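Local coordinates for D-methionine transport system permease protein MetI (Escherichia coli, PDB 3TUI) that forms the membrane-spanning part of the ABC importer for D-methionine and alpha-methyl-methionine and probably moves the substrate across the inner membrane, at residues W7-G12 with G170-I175; M19-G24 with I152-L157; I30-G35 with R106-A111; L37-R42 with N110-I115. All blocks are in the same frame, centred on the assembly; numbering follows the deposited sequence.

Contact 1: residues W7-G12 with G170-I175; sequences WLLVRG and GGLGQI
The flat carbonyl group of Gly12 carries the branched end of Leu172 over one face: Leu172 CG sits 3.3 Å from Gly12 C, almost straight above the plane. Leu172 CD2 reaches back toward the preceding turn of helix 3-40, 3.5 Å from Leu9 O. Gly12, with no side chain, lets the backbones draw close, with Gly12 CA and Gly171 CA 3.9 Å apart, while the axes of 7-12 and 171-175 approach to 8.4 Å at 137°. Helix 3-40 thus meets the start of helix 171-182 in an oblique crossing, nearer antiparallel than parallel, at what is predicted to be the periplasmic end of this type I ABC importer subunit. Apolar contacts complete the interface on the side of Ile175. With CG1 anti to the carbonyl carbon (chi1 -65°), Ile175 sends CD1 across to Leu9 CD2 at 3.8 Å, the two side chains crossing nearly at right angles. Leu8 runs past Ile175 in the opposite sense, its CD2 lying 3.8 Å from Ile175 CG1. Ile175 also touches Val188 and Val192 of helix 186-211. Outside the two segments, Thr16 OG1 hydrogen-bonds to both Gly12 O and Leu172 N, linking the two backbones through a single hydroxyl.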
loop_
_atom_site.group_PDB
_atom_site.type_symbol
_atom_site.label_atom_id
_atom_site.label_comp_id
_atom_site.label_asym_id
_atom_site.label_seq_id
_atom_site.Cartn_x
_atom_site.Cartn_y
_atom_site.Cartn_z
ATOM N N TRP A 7 14.225 48.257 26.865
ATOM C CA TRP A 7 13.765 48.916 25.657
ATOM C C TRP A 7 14.568 48.450 24.428
ATOM O O TRP A 7 14.112 48.564 23.287
ATOM C CB TRP A 7 13.868 50.436 25.839
ATOM C CG TRP A 7 12.835 51.219 25.084
ATOM C CD1 TRP A 7 13.047 52.129 24.083
ATOM C CD2 TRP A 7 11.417 51.161 25.280
ATOM N NE1 TRP A 7 11.846 52.644 23.647
ATOM C CE2 TRP A 7 10.828 52.061 24.362
ATOM C CE3 TRP A 7 10.585 50.434 26.139
ATOM C CZ2 TRP A 7 9.449 52.249 24.281
ATOM C CZ3 TRP A 7 9.226 50.618 26.059
ATOM C CH2 TRP A 7 8.667 51.519 25.137
ATOM N N LEU A 8 15.776 47.946 24.665
ATOM C CA LEU A 8 16.684 47.549 23.582
ATOM C C LEU A 8 16.361 46.156 23.056
ATOM O O LEU A 8 16.367 45.898 21.844
ATOM C CB LEU A 8 18.135 47.622 24.067
ATOM C CG LEU A 8 19.206 47.176 23.058
ATOM C CD1 LEU A 8 19.743 48.342 22.194
ATOM C CD2 LEU A 8 20.346 46.374 23.732
ATOM N N LEU A 9 16.096 45.268 24.004
ATOM C CA LEU A 9 15.510 43.963 23.746
ATOM C C LEU A 9 14.301 44.016 22.817
ATOM O O LEU A 9 14.172 43.247 21.854
ATOM C CB LEU A 9 15.087 43.366 25.085
ATOM C CG LEU A 9 16.330 42.997 25.871
ATOM C CD1 LEU A 9 15.972 42.440 27.230
ATOM C CD2 LEU A 9 17.117 41.998 25.032
ATOM N N VAL A 10 13.401 44.926 23.150
ATOM C CA VAL A 10 12.181 45.118 22.394
ATOM C C VAL A 10 12.454 45.598 20.963
ATOM O O VAL A 10 11.691 45.294 20.049
ATOM C CB VAL A 10 11.206 46.016 23.177
ATOM C CG1 VAL A 10 9.934 46.263 22.384
ATOM C CG2 VAL A 10 10.863 45.318 24.539
ATOM N N ARG A 11 13.559 46.285 20.730
ATOM C CA ARG A 11 13.946 46.449 19.338
ATOM C C ARG A 11 14.281 45.080 18.747
ATOM O O ARG A 11 13.710 44.686 17.732
ATOM C CB ARG A 11 15.108 47.441 19.159
ATOM C CG ARG A 11 14.640 48.887 19.096
ATOM C CD ARG A 11 14.029 49.241 17.733
ATOM N NE ARG A 11 13.576 50.630 17.706
ATOM C CZ ARG A 11 12.347 51.027 18.038
ATOM N NH1 ARG A 11 11.422 50.134 18.382
ATOM N NH2 ARG A 11 12.032 52.318 17.995
ATOM N N GLY A 12 15.172 44.343 19.406
ATOM C CA GLY A 12 15.655 43.073 18.881
ATOM C C GLY A 12 14.574 42.033 18.621
ATOM O O GLY A 12 14.515 41.407 17.556
ATOM N N GLY A 170 21.948 43.166 13.612
ATOM C CA GLY A 170 21.164 43.635 14.729
ATOM C C GLY A 170 20.267 42.506 15.156
ATOM O O GLY A 170 20.575 41.341 14.916
ATOM N N GLY A 171 19.147 42.840 15.782
ATOM C CA GLY A 171 18.262 41.824 16.323
ATOM C C GLY A 171 18.787 41.170 17.594
ATOM O O GLY A 171 19.899 41.430 18.077
ATOM N N LEU A 172 17.967 40.286 18.129
ATOM C CA LEU A 172 18.247 39.670 19.400
ATOM C C LEU A 172 19.585 38.936 19.333
ATOM O O LEU A 172 20.182 38.591 20.376
ATOM C CB LEU A 172 17.105 38.726 19.774
ATOM C CG LEU A 172 15.789 39.424 20.143
ATOM C CD1 LEU A 172 14.643 38.427 20.233
ATOM C CD2 LEU A 172 15.916 40.260 21.414
ATOM N N GLY A 173 20.050 38.700 18.103
ATOM C CA GLY A 173 21.287 37.975 17.890
ATOM C C GLY A 173 22.467 38.866 18.210
ATOM O O GLY A 173 23.477 38.439 18.785
ATOM N N GLN A 174 22.333 40.126 17.820
ATOM C CA GLN A 174 23.349 41.117 18.105
ATOM C C GLN A 174 23.424 41.238 19.631
ATOM O O GLN A 174 24.488 41.067 20.236
ATOM C CB GLN A 174 22.997 42.446 17.412
ATOM C CG GLN A 174 24.197 43.358 17.128
ATOM C CD GLN A 174 23.815 44.795 16.774
ATOM O OE1 GLN A 174 22.661 45.212 16.916
ATOM N NE2 GLN A 174 24.790 45.550 16.287
ATOM N N ILE A 175 22.277 41.479 20.253
ATOM C CA ILE A 175 22.252 41.603 21.691
ATOM C C ILE A 175 22.878 40.457 22.448
ATOM O O ILE A 175 23.360 40.643 23.561
ATOM C CB ILE A 175 20.842 41.813 22.221
ATOM C CG1 ILE A 175 20.301 43.153 21.724
ATOM C CG2 ILE A 175 20.820 41.757 23.746
ATOM C CD1 ILE A 175 18.771 43.262 21.830
#

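Contact 2: residues M19-G24 with I152-L157; sequences MTFVSG and ITLITL
Phe21 and Leu154 make the CH-pi contact of this crossing. Leu154 CD2 stands over one face of the Phe21 ring, 3.8 Å from the centroid and 21° off the normal, displaced toward the CD1 side of the rim; the two side chains meet nearly at right angles. The other branch, Leu154 CD1, lies 3.8 Å from Phe21 CE1, and the same leucine also touches Ile203 of helix 186-211.

The aliphatic contacts centre on Leu157. It points at helix 3-40 and places CD1 against Ser23 CB (3.3 Å) and the backbone N of Gly24 (3.4 Å). Here the axes of the short segments 19-24 and 152-157, on helices 3-40 and 130-163 of the ABC transmembrane type-1 domain, come within 8.7 Å at 131°, close to the centre of the chain. Thr20 and Leu157 slide past one another in opposite directions, bringing Thr20 CG2 to 3.8 Å from Leu157 CB.

The polar contribution comes from the other branch of Thr20. With OG1 anti to the carbonyl carbon (chi1 -61°), the methyl is left to face helix 130-163, and the hydroxyl is hydrogen-bonded to Thr16 O and to Ser161 OG. Ser161 OG is hydrogen-bonded to Leu157 O as well.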
loop_
_atom_site.group_PDB
_atom_site.type_symbol
_atom_site.label_atom_id
_atom_site.label_comp_id
_atom_site.label_asym_id
_atom_site.label_seq_id
_atom_site.Cartn_x
_atom_site.Cartn_y
_atom_site.Cartn_z
ATOM N N MET A 19 13.410 40.508 10.415
ATOM C CA MET A 19 14.332 39.766 9.573
ATOM C C MET A 19 13.733 38.416 9.182
ATOM O O MET A 19 13.576 38.099 7.994
ATOM C CB MET A 19 15.643 39.567 10.344
ATOM C CG MET A 19 16.581 40.772 10.337
ATOM S SD MET A 19 18.175 40.469 11.137
ATOM C CE MET A 19 17.669 40.410 12.866
ATOM N N THR A 20 13.373 37.647 10.212
ATOM C CA THR A 20 12.933 36.261 10.071
ATOM C C THR A 20 11.733 36.172 9.137
ATOM O O THR A 20 11.793 35.466 8.130
ATOM C CB THR A 20 12.618 35.629 11.465
ATOM O OG1 THR A 20 13.802 35.637 12.275
ATOM C CG2 THR A 20 12.137 34.189 11.341
ATOM N N PHE A 21 10.663 36.908 9.450
ATOM C CA PHE A 21 9.438 36.883 8.634
ATOM C C PHE A 21 9.588 37.462 7.235
ATOM O O PHE A 21 9.091 36.887 6.284
ATOM C CB PHE A 21 8.286 37.554 9.364
ATOM C CG PHE A 21 7.582 36.633 10.301
ATOM C CD1 PHE A 21 6.579 35.773 9.830
ATOM C CD2 PHE A 21 7.956 36.562 11.642
ATOM C CE1 PHE A 21 5.918 34.870 10.697
ATOM C CE2 PHE A 21 7.300 35.672 12.519
ATOM C CZ PHE A 21 6.271 34.822 12.037
ATOM N N VAL A 22 10.269 38.594 7.114
ATOM C CA VAL A 22 10.569 39.171 5.805
ATOM C C VAL A 22 11.454 38.262 4.921
ATOM O O VAL A 22 11.116 37.985 3.767
ATOM C CB VAL A 22 11.237 40.558 5.961
ATOM C CG1 VAL A 22 11.587 41.160 4.595
ATOM C CG2 VAL A 22 10.333 41.488 6.756
ATOM N N SER A 23 12.588 37.817 5.456
ATOM C CA SER A 23 13.423 36.873 4.734
ATOM C C SER A 23 12.583 35.696 4.287
ATOM O O SER A 23 12.722 35.217 3.158
ATOM C CB SER A 23 14.600 36.381 5.580
ATOM O OG SER A 23 15.761 37.172 5.409
ATOM N N GLY A 24 11.707 35.227 5.173
ATOM C CA GLY A 24 10.894 34.067 4.865
ATOM C C GLY A 24 10.122 34.332 3.591
ATOM O O GLY A 24 10.253 33.617 2.593
ATOM N N ILE A 152 8.797 25.238 9.307
ATOM C CA ILE A 152 10.187 24.854 9.409
ATOM C C ILE A 152 11.177 25.894 8.820
ATOM O O ILE A 152 12.312 25.998 9.305
ATOM C CB ILE A 152 10.446 23.426 8.869
ATOM C CG1 ILE A 152 11.784 22.911 9.386
ATOM C CG2 ILE A 152 10.310 23.370 7.372
ATOM C CD1 ILE A 152 11.680 22.423 10.836
ATOM N N THR A 153 10.757 26.698 7.836
ATOM C CA THR A 153 11.637 27.736 7.266
ATOM C C THR A 153 11.878 28.951 8.195
ATOM O O THR A 153 13.031 29.359 8.460
ATOM C CB THR A 153 11.041 28.232 5.896
ATOM O OG1 THR A 153 11.217 27.208 4.908
ATOM C CG2 THR A 153 11.717 29.526 5.383
ATOM N N LEU A 154 10.772 29.533 8.670
ATOM C CA LEU A 154 10.805 30.632 9.633
ATOM C C LEU A 154 11.634 30.308 10.871
ATOM O O LEU A 154 12.453 31.133 11.310
ATOM C CB LEU A 154 9.387 30.988 10.046
ATOM C CG LEU A 154 8.586 31.784 9.020
ATOM C CD1 LEU A 154 7.127 31.606 9.268
ATOM C CD2 LEU A 154 8.983 33.260 9.078
ATOM N N ILE A 155 11.430 29.115 11.437
ATOM C CA ILE A 155 12.313 28.697 12.514
ATOM C C ILE A 155 13.744 28.700 12.024
ATOM O O ILE A 155 14.603 29.307 12.666
ATOM C CB ILE A 155 11.958 27.323 13.143
ATOM C CG1 ILE A 155 10.692 27.459 13.998
ATOM C CG2 ILE A 155 13.096 26.850 14.075
ATOM C CD1 ILE A 155 9.923 26.139 14.214
ATOM N N THR A 156 14.029 28.048 10.901
ATOM C CA THR A 156 15.414 28.066 10.441
ATOM C C THR A 156 15.884 29.531 10.384
ATOM O O THR A 156 16.967 29.867 10.901
ATOM C CB THR A 156 15.620 27.363 9.077
ATOM O OG1 THR A 156 15.655 25.943 9.246
ATOM C CG2 THR A 156 16.919 27.803 8.430
ATOM N N LEU A 157 15.075 30.408 9.779
ATOM C CA LEU A 157 15.498 31.806 9.694
ATOM C C LEU A 157 15.822 32.512 11.018
ATOM O O LEU A 157 16.690 33.395 11.024
ATOM C CB LEU A 157 14.547 32.663 8.860
ATOM C CG LEU A 157 14.900 32.377 7.409
ATOM C CD1 LEU A 157 14.090 33.277 6.527
ATOM C CD2 LEU A 157 16.366 32.711 7.236
#

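Contact 3: residues I30-G35 with R106-A111; sequences IGLPVG and RMVENA
Val108 packs into the glycine-lined face of segment 30-35, whose Gly31 and Gly35 form a GxxxG motif. The axes of the two short segments come within 7.7 Å and cross at -43°, the close approach expected where small residues line a helix face. Val108 has the largest area buried here, followed by Gly35. The CB of Val108 points at the other helix, and Gly35, having no side chain, lets its CA face Val108 CB directly at 4.1 Å. Gly31 contributes more loosely, its O lying 4.4 Å from Val108 CG2.

Leu32 closes the contact along one flank. Its CB is directed away from helix 89-112, but CG set anti to the backbone N (chi1 -178°) swings the tip back, so that CD1 meets both valine methyls: CG1 at 3.7 Å and CG2 at 3.9 Å. The two side chains cross at about a right angle. Immediately after Leu32, helix 3-40 is kinked, because the N of Pro33 makes no bond to the preceding turn. Val108 is also touched by Leu146, which brings helix 130-163 onto the same valine.

On the flank beyond Gly35, Glu109 takes part through its aliphatic stem, its carboxylate leading away to a hydrogen bond with Tyr53 OH; Glu109 CB rests 3.8 Å from Gly35 O.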
loop_
_atom_site.group_PDB
_atom_site.type_symbol
_atom_site.label_atom_id
_atom_site.label_comp_id
_atom_site.label_asym_id
_atom_site.label_seq_id
_atom_site.Cartn_x
_atom_site.Cartn_y
_atom_site.Cartn_z
ATOM N N ILE A 30 10.654 33.256 -4.113
ATOM C CA ILE A 30 11.634 32.589 -4.970
ATOM C C ILE A 30 11.566 31.049 -4.897
ATOM O O ILE A 30 11.158 30.410 -5.876
ATOM C CB ILE A 30 13.081 33.156 -4.751
ATOM C CG1 ILE A 30 14.133 32.315 -5.472
ATOM C CG2 ILE A 30 13.429 33.232 -3.279
ATOM C CD1 ILE A 30 15.457 33.045 -5.665
ATOM N N GLY A 31 11.928 30.448 -3.764
ATOM C CA GLY A 31 11.969 28.990 -3.672
ATOM C C GLY A 31 10.718 28.257 -4.154
ATOM O O GLY A 31 10.797 27.138 -4.682
ATOM N N LEU A 32 9.561 28.900 -3.976
ATOM C CA LEU A 32 8.266 28.315 -4.327
ATOM C C LEU A 32 8.129 28.000 -5.818
ATOM O O LEU A 32 7.854 26.856 -6.188
ATOM C CB LEU A 32 7.106 29.191 -3.840
ATOM C CG LEU A 32 5.756 28.555 -4.173
ATOM C CD1 LEU A 32 5.557 27.277 -3.362
ATOM C CD2 LEU A 32 4.582 29.518 -4.019
ATOM N N PRO A 33 8.300 29.015 -6.676
ATOM C CA PRO A 33 8.408 28.796 -8.120
ATOM C C PRO A 33 9.604 27.935 -8.477
ATOM O O PRO A 33 9.548 27.182 -9.449
ATOM C CB PRO A 33 8.605 30.207 -8.673
ATOM C CG PRO A 33 7.974 31.074 -7.671
ATOM C CD PRO A 33 8.273 30.447 -6.354
ATOM N N VAL A 34 10.686 28.051 -7.720
ATOM C CA VAL A 34 11.836 27.211 -8.012
ATOM C C VAL A 34 11.450 25.756 -7.758
ATOM O O VAL A 34 11.690 24.872 -8.595
ATOM C CB VAL A 34 13.090 27.603 -7.201
ATOM C CG1 VAL A 34 14.205 26.599 -7.443
ATOM C CG2 VAL A 34 13.543 28.984 -7.570
ATOM N N GLY A 35 10.832 25.524 -6.598
ATOM C CA GLY A 35 10.397 24.193 -6.202
ATOM C C GLY A 35 9.469 23.578 -7.224
ATOM O O GLY A 35 9.733 22.496 -7.738
ATOM N N ARG A 106 13.728 23.032 -2.319
ATOM C CA ARG A 106 13.820 21.607 -2.067
ATOM C C ARG A 106 12.603 21.075 -1.324
ATOM O O ARG A 106 12.058 20.025 -1.692
ATOM C CB ARG A 106 15.086 21.255 -1.297
ATOM C CG ARG A 106 15.338 19.771 -1.268
ATOM C CD ARG A 106 15.109 19.136 -2.653
ATOM N NE ARG A 106 15.964 19.696 -3.706
ATOM C CZ ARG A 106 17.049 19.085 -4.177
ATOM N NH1 ARG A 106 17.396 17.904 -3.689
ATOM N NH2 ARG A 106 17.777 19.645 -5.133
ATOM N N MET A 107 12.172 21.787 -0.279
ATOM C CA MET A 107 10.987 21.355 0.462
ATOM C C MET A 107 9.738 21.349 -0.364
ATOM O O MET A 107 8.984 20.374 -0.348
ATOM C CB MET A 107 10.752 22.168 1.719
ATOM C CG MET A 107 11.706 21.832 2.820
ATOM S SD MET A 107 11.348 22.935 4.178
ATOM C CE MET A 107 12.609 22.380 5.336
ATOM N N VAL A 108 9.530 22.430 -1.102
ATOM C CA VAL A 108 8.334 22.544 -1.931
ATOM C C VAL A 108 8.174 21.352 -2.889
ATOM O O VAL A 108 7.111 20.735 -2.955
ATOM C CB VAL A 108 8.332 23.863 -2.706
ATOM C CG1 VAL A 108 7.108 23.912 -3.611
ATOM C CG2 VAL A 108 8.330 25.056 -1.729
ATOM N N GLU A 109 9.248 21.018 -3.600
ATOM C CA GLU A 109 9.245 19.858 -4.491
ATOM C C GLU A 109 9.022 18.554 -3.729
ATOM O O GLU A 109 8.288 17.675 -4.171
ATOM C CB GLU A 109 10.553 19.775 -5.276
ATOM C CG GLU A 109 10.600 18.685 -6.347
ATOM C CD GLU A 109 11.965 18.041 -6.454
ATOM O OE1 GLU A 109 12.606 17.855 -5.398
ATOM O OE2 GLU A 109 12.419 17.769 -7.591
ATOM N N ASN A 110 9.671 18.410 -2.590
ATOM C CA ASN A 110 9.417 17.234 -1.804
ATOM C C ASN A 110 7.957 17.190 -1.355
ATOM O O ASN A 110 7.355 16.122 -1.286
ATOM C CB ASN A 110 10.364 17.177 -0.603
ATOM C CG ASN A 110 11.769 16.718 -0.983
ATOM O OD1 ASN A 110 11.968 16.117 -2.053
ATOM N ND2 ASN A 110 12.751 17.003 -0.110
ATOM N N ALA A 111 7.380 18.344 -1.044
ATOM C CA ALA A 111 5.959 18.374 -0.716
ATOM C C ALA A 111 5.127 18.006 -1.948
ATOM O O ALA A 111 4.235 17.140 -1.867
ATOM C CB ALA A 111 5.536 19.744 -0.147
#

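Contact 4: residues L37-R42 with N110-I115; sequences LLYVTR and NALLEI
Tyr39 and Leu112 form the CH-pi contact at the centre of this interface. Leu112 CB lies over the middle of the Tyr39 ring, 3.6 Å from the centroid and only 12° off the normal. Extending the tyrosine with CG anti to the backbone N (chi1 180°) carries the ring across to segment 110-115, and Leu112 CD1 follows it back to Tyr39 CB at 3.7 Å.

Apolar contacts at the ring edge come from Leu113. Its CG lies in the plane of the ring, 3.6 Å from Tyr39 CE1, and the two side chains pass each other in opposite directions. Leu113 then serves a second flat group: its CD1 sits 3.6 Å above the guanidinium plane of Arg42, offset toward the rim, at 3.7 Å from Arg42 CZ. The methyls of Leu113 are thus held between the tyrosine edge and the arginine face.

At the far end of the ring, Tyr39 OH lies 3.5 Å from Leu112 O and 3.6 Å from Ile115 O, the carbonyls of the first and last residues of a type I turn. Elsewhere, Arg42 NH1 has a long, weak ion pair with Glu109 OE2.

Leu138 of helix 130-163 touches both Tyr39 and Leu112. The turn leads from helix 89-112 to the short helix 118-125, which probably belongs to the EAA loop on the predicted cytoplasmic side; in relatives, that region forms the coupling helix that docks on the ATPase subunit.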
loop_
_atom_site.group_PDB
_atom_site.type_symbol
_atom_site.label_atom_id
_atom_site.label_comp_id
_atom_site.label_asym_id
_atom_site.label_seq_id
_atom_site.Cartn_x
_atom_site.Cartn_y
_atom_site.Cartn_z
ATOM N N LEU A 37 9.070 24.291 -10.267
ATOM C CA LEU A 37 9.669 24.065 -11.565
ATOM C C LEU A 37 10.784 23.014 -11.451
ATOM O O LEU A 37 11.307 22.555 -12.462
ATOM C CB LEU A 37 10.140 25.390 -12.196
ATOM C CG LEU A 37 9.044 26.453 -12.473
ATOM C CD1 LEU A 37 9.648 27.823 -12.813
ATOM C CD2 LEU A 37 8.055 26.064 -13.573
ATOM N N LEU A 38 11.127 22.640 -10.214
ATOM C CA LEU A 38 11.950 21.452 -9.929
ATOM C C LEU A 38 11.159 20.142 -9.948
ATOM O O LEU A 38 11.721 19.077 -10.200
ATOM C CB LEU A 38 12.651 21.572 -8.572
ATOM C CG LEU A 38 14.081 22.082 -8.368
ATOM C CD1 LEU A 38 14.331 22.269 -6.870
ATOM C CD2 LEU A 38 15.090 21.106 -8.953
ATOM N N TYR A 39 9.868 20.232 -9.620
ATOM C CA TYR A 39 8.973 19.077 -9.568
ATOM C C TYR A 39 8.637 18.655 -10.976
ATOM O O TYR A 39 8.846 17.500 -11.347
ATOM C CB TYR A 39 7.695 19.411 -8.777
ATOM C CG TYR A 39 6.683 18.269 -8.659
ATOM C CD1 TYR A 39 6.972 17.148 -7.887
ATOM C CD2 TYR A 39 5.413 18.348 -9.249
ATOM C CE1 TYR A 39 6.062 16.106 -7.746
ATOM C CE2 TYR A 39 4.477 17.301 -9.111
ATOM C CZ TYR A 39 4.817 16.181 -8.354
ATOM O OH TYR A 39 3.933 15.124 -8.187
ATOM N N VAL A 40 8.168 19.616 -11.771
ATOM C CA VAL A 40 7.752 19.338 -13.147
ATOM C C VAL A 40 8.864 18.691 -13.977
ATOM O O VAL A 40 8.616 17.726 -14.691
ATOM C CB VAL A 40 7.198 20.587 -13.899
ATOM C CG1 VAL A 40 6.184 21.328 -13.045
ATOM C CG2 VAL A 40 8.322 21.515 -14.330
ATOM N N THR A 41 10.085 19.206 -13.875
ATOM C CA THR A 41 11.139 18.826 -14.815
ATOM C C THR A 41 11.654 17.396 -14.668
ATOM O O THR A 41 12.363 16.896 -15.550
ATOM C CB THR A 41 12.313 19.800 -14.771
ATOM O OG1 THR A 41 12.778 19.919 -13.423
ATOM C CG2 THR A 41 11.891 21.161 -15.307
ATOM N N ARG A 42 11.314 16.745 -13.557
ATOM C CA ARG A 42 11.716 15.356 -13.329
ATOM C C ARG A 42 11.158 14.408 -14.395
ATOM O O ARG A 42 10.142 14.704 -15.029
ATOM C CB ARG A 42 11.294 14.902 -11.929
ATOM C CG ARG A 42 12.335 15.181 -10.865
ATOM C CD ARG A 42 11.738 15.299 -9.470
ATOM N NE ARG A 42 11.265 14.024 -8.950
ATOM C CZ ARG A 42 11.818 13.391 -7.922
ATOM N NH1 ARG A 42 12.889 13.900 -7.335
ATOM N NH2 ARG A 42 11.321 12.233 -7.503
ATOM N N ASN A 110 9.671 18.410 -2.590
ATOM C CA ASN A 110 9.417 17.234 -1.804
ATOM C C ASN A 110 7.957 17.190 -1.355
ATOM O O ASN A 110 7.355 16.122 -1.286
ATOM C CB ASN A 110 10.364 17.177 -0.603
ATOM C CG ASN A 110 11.769 16.718 -0.983
ATOM O OD1 ASN A 110 11.968 16.117 -2.053
ATOM N ND2 ASN A 110 12.751 17.003 -0.110
ATOM N N ALA A 111 7.380 18.344 -1.044
ATOM C CA ALA A 111 5.959 18.374 -0.716
ATOM C C ALA A 111 5.127 18.006 -1.948
ATOM O O ALA A 111 4.235 17.140 -1.867
ATOM C CB ALA A 111 5.536 19.744 -0.147
ATOM N N LEU A 112 5.415 18.632 -3.091
ATOM C CA LEU A 112 4.671 18.273 -4.278
ATOM C C LEU A 112 4.778 16.758 -4.513
ATOM O O LEU A 112 3.778 16.127 -4.866
ATOM C CB LEU A 112 5.115 19.059 -5.515
ATOM C CG LEU A 112 4.655 20.524 -5.552
ATOM C CD1 LEU A 112 5.305 21.295 -6.712
ATOM C CD2 LEU A 112 3.143 20.612 -5.620
ATOM N N LEU A 113 5.945 16.154 -4.278
ATOM C CA LEU A 113 6.130 14.721 -4.594
ATOM C C LEU A 113 5.229 13.757 -3.765
ATOM O O LEU A 113 5.091 12.566 -4.109
ATOM C CB LEU A 113 7.600 14.313 -4.453
ATOM C CG LEU A 113 8.609 14.805 -5.500
ATOM C CD1 LEU A 113 10.005 14.591 -4.943
ATOM C CD2 LEU A 113 8.495 14.106 -6.820
ATOM N N GLU A 114 4.652 14.286 -2.673
ATOM C CA GLU A 114 3.648 13.612 -1.830
ATOM C C GLU A 114 2.305 13.411 -2.503
ATOM O O GLU A 114 1.521 12.578 -2.074
ATOM C CB GLU A 114 3.380 14.431 -0.578
ATOM C CG GLU A 114 4.558 14.703 0.320
ATOM C CD GLU A 114 4.897 13.521 1.199
ATOM O OE1 GLU A 114 4.661 13.617 2.432
ATOM O OE2 GLU A 114 5.392 12.505 0.654
ATOM N N ILE A 115 2.025 14.230 -3.515
ATOM C CA ILE A 115 0.779 14.181 -4.277
ATOM C C ILE A 115 0.789 13.089 -5.327
ATOM O O ILE A 115 1.647 13.090 -6.218
ATOM C CB ILE A 115 0.499 15.501 -5.000
ATOM C CG1 ILE A 115 0.521 16.665 -4.016
ATOM C CG2 ILE A 115 -0.837 15.426 -5.717
ATOM C CD1 ILE A 115 0.201 17.980 -4.660
#

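In the fold
All four contacts string along helix 3-40, from its predicted periplasmic start at contact 1 to its predicted cytoplasmic end at contact 4, these two centres about 39 Å apart. Contact 2, 4 Å from the centre of the chain, lies about 17 Å centre to centre from contact 1, and Met19 CE bridges them at 3.7 Å from Gly170 O. Contact 3 lies about 15 Å from contact 2, centre to centre, joined through Ile152 CG2 and Met107 CE. Contacts 3 and 4 have centres 8 Å apart, share Asn110 and Ala111, and meet where Glu109 CG packs 3.6 Å from Tyr39 CA. The partner of helix 3-40 therefore changes from 171-182 to 130-163 to 89-112.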